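Local coordinates for protein ribulose-5-phosphate reductase 1 (PDB 6XHK) that catalyses the NADPH-dependent reduction of D-ribulose 5-phosphate to D-ribitol 5-phosphate, a step in making the poly(ribitol phosphate) wall teichoic acid of Staphylococcus aureus, at residues Ile140-Leu145 and Lys334-Trp339; Asn3-Leu8 and Phe116-Val121. One frame throughout, in Å; residues are numbered along the deposited sequence.

Contact 1: residues Ile140-Leu145 and Lys334-Trp339; sequences ISYTEL and KTVLKW
The aliphatic part of Lys334 lies across one face of the Tyr142 ring, and this overlap carries most of the contact. Lys334 CG sits 4.1 Å from the ring centroid and 22° off the ring normal, a CH-pi approach offset toward the rim; one carbon nearer the backbone, Lys334 CB reaches Tyr142 CD1 at 3.6 Å. The two side chains slide past each other in opposite directions. Bends at chi2 (-70°) and chi3 (-78°) fold the lysine back along the tyrosine, which brings its CE to 3.9 Å from Tyr142 CB. A long chain ending in a charge suits this place: its methylenes cover the ring face while its ammonium group goes on to polar partners, a salt bridge to Glu65 and hydrogen bonds to Ile37 O and to the modified cysteine at position 38. The tyrosine fits in turn, offering the lysine a flat face and carrying a hydroxyl that reaches Leu304 O. Near the root of the tyrosine side chain, Leu145 meets the lysine tip to tip, with its CD2 4.1 Å from Lys334 CE.

Val336, two residues along the strand and crossing the tyrosine at about a right angle, places CG2 at the ring edge, 4.1 Å from Tyr142 CE1. Its other methyl, CG1, abuts Ser141 OG at 3.6 Å, so the branched side chain serves ring and serine at once. The buried serine hydroxyl is bonded to Ser138 O.

The arrangement sets the start of helix 143-155 against strand 334-339 in a zinc-type alcohol dehydrogenase. Leu145 touches the bound NADPH, and Glu144 and Glu65 are predicted ligands of the catalytic zinc, so the contact lies at the cofactor cleft and probably beside the catalytic zinc site.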
loop_
_atom_site.group_PDB
_atom_site.type_symbol
_atom_site.label_atom_id
_atom_site.label_comp_id
_atom_site.label_asym_id
_atom_site.label_seq_id
_atom_site.Cartn_x
_atom_site.Cartn_y
_atom_site.Cartn_z
ATOM N N ILE A 140 7.502 8.172 -3.478
ATOM C CA ILE A 140 7.754 6.832 -3.976
ATOM C C ILE A 140 7.925 5.798 -2.857
ATOM O O ILE A 140 7.859 4.599 -3.131
ATOM C CB ILE A 140 8.980 6.918 -4.932
ATOM C CG1 ILE A 140 8.701 7.922 -6.045
ATOM C CG2 ILE A 140 9.430 5.587 -5.510
ATOM C CD1 ILE A 140 7.454 7.592 -6.841
ATOM N N SER A 141 8.131 6.215 -1.599
ATOM C CA SER A 141 8.346 5.218 -0.542
ATOM C C SER A 141 7.141 4.280 -0.377
ATOM O O SER A 141 7.309 3.075 -0.134
ATOM C CB SER A 141 8.684 5.884 0.796
ATOM O OG SER A 141 7.726 6.852 1.178
ATOM N N TYR A 142 5.923 4.793 -0.509
ATOM C CA TYR A 142 4.756 3.921 -0.351
ATOM C C TYR A 142 4.221 3.436 -1.703
ATOM O O TYR A 142 3.032 3.473 -1.986
ATOM C CB TYR A 142 3.676 4.610 0.481
ATOM C CG TYR A 142 3.415 6.082 0.214
ATOM C CD1 TYR A 142 3.835 7.060 1.104
ATOM C CD2 TYR A 142 2.657 6.482 -0.887
ATOM C CE1 TYR A 142 3.566 8.395 0.876
ATOM C CE2 TYR A 142 2.380 7.815 -1.123
ATOM C CZ TYR A 142 2.842 8.776 -0.238
ATOM O OH TYR A 142 2.587 10.124 -0.456
ATOM N N THR A 143 5.120 2.939 -2.554
ATOM C CA THR A 143 4.757 2.271 -3.801
ATOM C C THR A 143 4.152 0.879 -3.613
ATOM O O THR A 143 3.437 0.420 -4.511
ATOM C CB THR A 143 5.991 2.218 -4.719
ATOM O OG1 THR A 143 6.562 3.528 -4.814
ATOM C CG2 THR A 143 5.697 1.666 -6.105
ATOM N N GLU A 144 4.393 0.203 -2.477
ATOM C CA GLU A 144 3.701 -1.063 -2.227
ATOM C C GLU A 144 2.184 -0.894 -2.259
ATOM O O GLU A 144 1.468 -1.765 -2.768
ATOM C CB GLU A 144 4.089 -1.668 -0.888
ATOM C CG GLU A 144 3.745 -3.147 -0.830
ATOM C CD GLU A 144 3.383 -3.629 0.560
ATOM O OE1 GLU A 144 2.800 -2.830 1.332
ATOM O OE2 GLU A 144 3.697 -4.797 0.886
ATOM N N LEU A 145 1.664 0.189 -1.679
ATOM C CA LEU A 145 0.224 0.388 -1.749
ATOM C C LEU A 145 -0.232 0.553 -3.183
ATOM O O LEU A 145 -1.279 0.020 -3.576
ATOM C CB LEU A 145 -0.207 1.578 -0.898
ATOM C CG LEU A 145 -0.823 1.155 0.433
ATOM C CD1 LEU A 145 0.074 0.186 1.169
ATOM C CD2 LEU A 145 -1.126 2.354 1.298
ATOM N N LYS A 334 -0.064 8.848 4.814
ATOM C CA LYS A 334 1.046 7.983 5.196
ATOM C C LYS A 334 2.140 8.776 5.906
ATOM O O LYS A 334 2.397 9.936 5.577
ATOM C CB LYS A 334 1.622 7.315 3.941
ATOM C CG LYS A 334 0.665 6.398 3.155
ATOM C CD LYS A 334 0.364 5.122 3.911
ATOM C CE LYS A 334 1.533 4.169 3.764
ATOM N NZ LYS A 334 1.376 2.889 4.505
ATOM N N THR A 335 2.791 8.139 6.883
ATOM C CA THR A 335 3.947 8.706 7.593
ATOM C C THR A 335 5.266 8.222 6.987
ATOM O O THR A 335 5.572 7.024 7.030
ATOM C CB THR A 335 3.901 8.345 9.082
ATOM O OG1 THR A 335 2.619 8.683 9.638
ATOM C CG2 THR A 335 5.073 8.938 9.875
ATOM N N VAL A 336 6.063 9.155 6.455
ATOM C CA VAL A 336 7.321 8.831 5.785
ATOM C C VAL A 336 8.482 8.973 6.762
ATOM O O VAL A 336 8.459 9.800 7.682
ATOM C CB VAL A 336 7.528 9.708 4.532
ATOM C CG1 VAL A 336 8.663 9.181 3.702
ATOM C CG2 VAL A 336 6.267 9.709 3.692
ATOM N N LEU A 337 9.499 8.133 6.568
ATOM C CA LEU A 337 10.701 8.094 7.397
ATOM C C LEU A 337 11.915 8.320 6.510
ATOM O O LEU A 337 12.160 7.540 5.585
ATOM C CB LEU A 337 10.816 6.757 8.136
ATOM C CG LEU A 337 9.662 6.317 9.040
ATOM C CD1 LEU A 337 10.044 5.081 9.806
ATOM C CD2 LEU A 337 9.362 7.409 10.024
ATOM N N LYS A 338 12.661 9.398 6.791
ATOM C CA LYS A 338 13.941 9.688 6.145
ATOM C C LYS A 338 15.036 8.961 6.935
ATOM O O LYS A 338 15.321 9.303 8.088
ATOM C CB LYS A 338 14.194 11.199 6.060
ATOM C CG LYS A 338 15.350 11.617 5.129
ATOM C CD LYS A 338 15.509 13.122 5.064
ATOM C CE LYS A 338 16.607 13.556 4.083
ATOM N NZ LYS A 338 16.846 15.047 4.064
ATOM N N TRP A 339 15.622 7.939 6.320
ATOM C CA TRP A 339 16.567 7.053 6.989
ATOM C C TRP A 339 17.972 7.671 6.947
ATOM O O TRP A 339 18.617 7.716 5.887
ATOM C CB TRP A 339 16.543 5.666 6.338
ATOM C CG TRP A 339 17.186 4.598 7.198
ATOM C CD1 TRP A 339 18.367 3.938 6.952
ATOM C CD2 TRP A 339 16.654 4.024 8.396
ATOM N NE1 TRP A 339 18.624 3.038 7.954
ATOM C CE2 TRP A 339 17.581 3.059 8.845
ATOM C CE3 TRP A 339 15.494 4.243 9.145
ATOM C CZ2 TRP A 339 17.378 2.314 10.007
ATOM C CZ3 TRP A 339 15.301 3.508 10.296
ATOM C CH2 TRP A 339 16.237 2.557 10.717
#

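Contact 2: residues Asn3-Leu8 and Phe116-Val121; sequences NQVYQL and FMQDFV
Tyr6 and Gln4 pair through backbone hydrogen bonds with Met117 and Asp119, the two segments running antiparallel. Tyr6 N donates to Met117 O at 2.9 Å and Asp119 N to Gln4 O at 3.0 Å; between them Val5 and Gln118 form a single beta bridge.

Side-chain amides extend the pairing. Asn3, with CG anti to its own N (chi1 -164°), turns its carboxamide onto the backbone of Phe120: OD1 accepts from Phe120 N at 2.9 Å, and ND2 donates to Phe120 O at 2.8 Å. Both bonds are bent, and Phe120 N stands 31° out of the Asn3 carbonyl plane. An asparagine suits this place because its amide offers a donor and an acceptor side by side. Phe120 O also receives Gln118 NE2. Gln4, on its extended chain, bonds through NE2 to the syn side of Asp119 OD2, though the modelled separation is too short to be taken literally.

Van der Waals contacts complete the interface. Tyr6 CB and Met117 CB, 4.2 Å apart, are the apolar pair; the Tyr6 ring sets its edge against the Met117 carbonyl, and the methyl Val5 CG2 rests 3.6 Å from the amide oxygen Gln118 OE1.

The loop thus borders strand 2-10, which pairs elsewhere with strands 13-20 and 60-61, while Val121 pairs with strand 28-36 and Phe120 packs on Ile29.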
loop_
_atom_site.group_PDB
_atom_site.type_symbol
_atom_site.label_atom_id
_atom_site.label_comp_id
_atom_site.label_asym_id
_atom_site.label_seq_id
_atom_site.Cartn_x
_atom_site.Cartn_y
_atom_site.Cartn_z
ATOM N N ASN A 3 26.216 -5.162 9.744
ATOM C CA ASN A 3 24.917 -4.530 9.539
ATOM C C ASN A 3 24.232 -4.341 10.887
ATOM O O ASN A 3 24.209 -5.263 11.709
ATOM C CB ASN A 3 24.047 -5.379 8.613
ATOM C CG ASN A 3 22.859 -4.618 8.053
ATOM O OD1 ASN A 3 22.795 -3.396 8.129
ATOM N ND2 ASN A 3 21.930 -5.340 7.454
ATOM N N GLN A 4 23.717 -3.141 11.134
ATOM C CA GLN A 4 22.913 -2.896 12.320
ATOM C C GLN A 4 21.453 -3.058 11.929
ATOM O O GLN A 4 20.957 -2.350 11.043
ATOM C CB GLN A 4 23.140 -1.503 12.903
ATOM C CG GLN A 4 24.552 -1.185 13.276
ATOM C CD GLN A 4 24.732 0.260 13.681
ATOM O OE1 GLN A 4 25.231 0.543 14.784
ATOM N NE2 GLN A 4 24.300 1.187 12.820
ATOM N N VAL A 5 20.774 -3.996 12.577
ATOM C CA VAL A 5 19.348 -4.217 12.379
ATOM C C VAL A 5 18.616 -3.616 13.567
ATOM O O VAL A 5 19.037 -3.795 14.717
ATOM C CB VAL A 5 19.037 -5.715 12.226
ATOM C CG1 VAL A 5 17.547 -5.953 12.232
ATOM C CG2 VAL A 5 19.663 -6.247 10.954
ATOM N N TYR A 6 17.550 -2.872 13.290
ATOM C CA TYR A 6 16.735 -2.229 14.318
ATOM C C TYR A 6 15.455 -3.042 14.456
ATOM O O TYR A 6 14.490 -2.860 13.702
ATOM C CB TYR A 6 16.495 -0.759 13.969
ATOM C CG TYR A 6 17.799 0.012 13.829
ATOM C CD1 TYR A 6 18.500 0.450 14.962
ATOM C CD2 TYR A 6 18.392 0.188 12.584
ATOM C CE1 TYR A 6 19.714 1.122 14.844
ATOM C CE2 TYR A 6 19.612 0.849 12.456
ATOM C CZ TYR A 6 20.272 1.308 13.585
ATOM O OH TYR A 6 21.483 1.962 13.429
ATOM N N GLN A 7 15.475 -3.960 15.414
ATOM C CA GLN A 7 14.380 -4.875 15.676
ATOM C C GLN A 7 13.479 -4.339 16.787
ATOM O O GLN A 7 13.882 -3.513 17.612
ATOM C CB GLN A 7 14.930 -6.267 16.023
ATOM C CG GLN A 7 15.292 -7.075 14.774
ATOM C CD GLN A 7 15.867 -8.447 15.071
ATOM O OE1 GLN A 7 16.422 -8.678 16.149
ATOM N NE2 GLN A 7 15.703 -9.382 14.120
ATOM N N LEU A 8 12.224 -4.778 16.753
ATOM C CA LEU A 8 11.288 -4.546 17.842
ATOM C C LEU A 8 11.405 -5.713 18.815
ATOM O O LEU A 8 11.208 -6.869 18.427
ATOM C CB LEU A 8 9.871 -4.416 17.298
ATOM C CG LEU A 8 8.775 -3.942 18.243
ATOM C CD1 LEU A 8 8.928 -2.466 18.593
ATOM C CD2 LEU A 8 7.452 -4.199 17.578
ATOM N N PHE A 116 13.010 -3.692 6.813
ATOM C CA PHE A 116 13.801 -2.637 6.184
ATOM C C PHE A 116 14.452 -1.678 7.174
ATOM O O PHE A 116 15.315 -0.891 6.768
ATOM C CB PHE A 116 12.947 -1.819 5.199
ATOM C CG PHE A 116 12.571 -2.559 3.945
ATOM C CD1 PHE A 116 13.086 -3.814 3.669
ATOM C CD2 PHE A 116 11.661 -2.008 3.050
ATOM C CE1 PHE A 116 12.719 -4.494 2.502
ATOM C CE2 PHE A 116 11.280 -2.684 1.881
ATOM C CZ PHE A 116 11.817 -3.924 1.604
ATOM N N MET A 117 14.088 -1.709 8.451
ATOM C CA MET A 117 14.788 -0.867 9.420
ATOM C C MET A 117 16.156 -1.467 9.727
ATOM O O MET A 117 16.409 -2.028 10.794
ATOM C CB MET A 117 13.957 -0.690 10.676
ATOM C CG MET A 117 12.546 -0.279 10.405
ATOM S SD MET A 117 11.632 -0.523 11.912
ATOM C CE MET A 117 12.319 0.749 12.926
ATOM N N GLN A 118 17.067 -1.330 8.768
ATOM C CA GLN A 118 18.444 -1.746 8.985
ATOM C C GLN A 118 19.368 -0.887 8.124
ATOM O O GLN A 118 18.921 -0.160 7.234
ATOM C CB GLN A 118 18.620 -3.246 8.700
ATOM C CG GLN A 118 17.979 -3.771 7.445
ATOM C CD GLN A 118 17.651 -5.235 7.577
ATOM O OE1 GLN A 118 17.065 -5.641 8.573
ATOM N NE2 GLN A 118 18.081 -6.047 6.614
ATOM N N ASP A 119 20.674 -0.969 8.413
ATOM C CA ASP A 119 21.637 -0.154 7.678
ATOM C C ASP A 119 21.766 -0.611 6.227
ATOM O O ASP A 119 21.992 0.222 5.343
ATOM C CB ASP A 119 23.010 -0.182 8.351
ATOM C CG ASP A 119 23.111 0.758 9.543
ATOM O OD1 ASP A 119 22.405 1.796 9.556
ATOM O OD2 ASP A 119 23.943 0.474 10.442
ATOM N N PHE A 120 21.629 -1.917 5.957
ATOM C CA PHE A 120 21.702 -2.431 4.595
ATOM C C PHE A 120 20.636 -3.504 4.399
ATOM O O PHE A 120 20.375 -4.300 5.305
ATOM C CB PHE A 120 23.069 -3.038 4.284
ATOM C CG PHE A 120 24.212 -2.076 4.427
ATOM C CD1 PHE A 120 24.482 -1.135 3.448
ATOM C CD2 PHE A 120 25.084 -2.194 5.518
ATOM C CE1 PHE A 120 25.545 -0.273 3.591
ATOM C CE2 PHE A 120 26.161 -1.358 5.664
ATOM C CZ PHE A 120 26.396 -0.394 4.697
ATOM N N VAL A 121 20.029 -3.523 3.215
ATOM C CA VAL A 121 19.016 -4.507 2.842
ATOM C C VAL A 121 19.535 -5.279 1.642
ATOM O O VAL A 121 19.895 -4.678 0.625
ATOM C CB VAL A 121 17.664 -3.849 2.521
ATOM C CG1 VAL A 121 16.632 -4.887 2.251
ATOM C CG2 VAL A 121 17.200 -3.023 3.694
#

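In the fold
From the N terminus, strand 2-10 comes first, and contact 2 closes a long loop when the chain returns at residues 116-121, having passed through much of the GroES-like region. Contact 1 opens only afterwards, at 140-145, and closes at the C-terminal strand 334-339 once the parallel Rossmann-type sheet has been traversed. The two loops therefore follow in series, neither enclosing nor crossing the other. In space their centres are about 16 Å apart, and Trp339 bridges them: its indole packs against Tyr6 and against Met117 and Gln118. The chain's last strand thus joins the cofactor cleft of contact 1 to the N-terminal strand at contact 2.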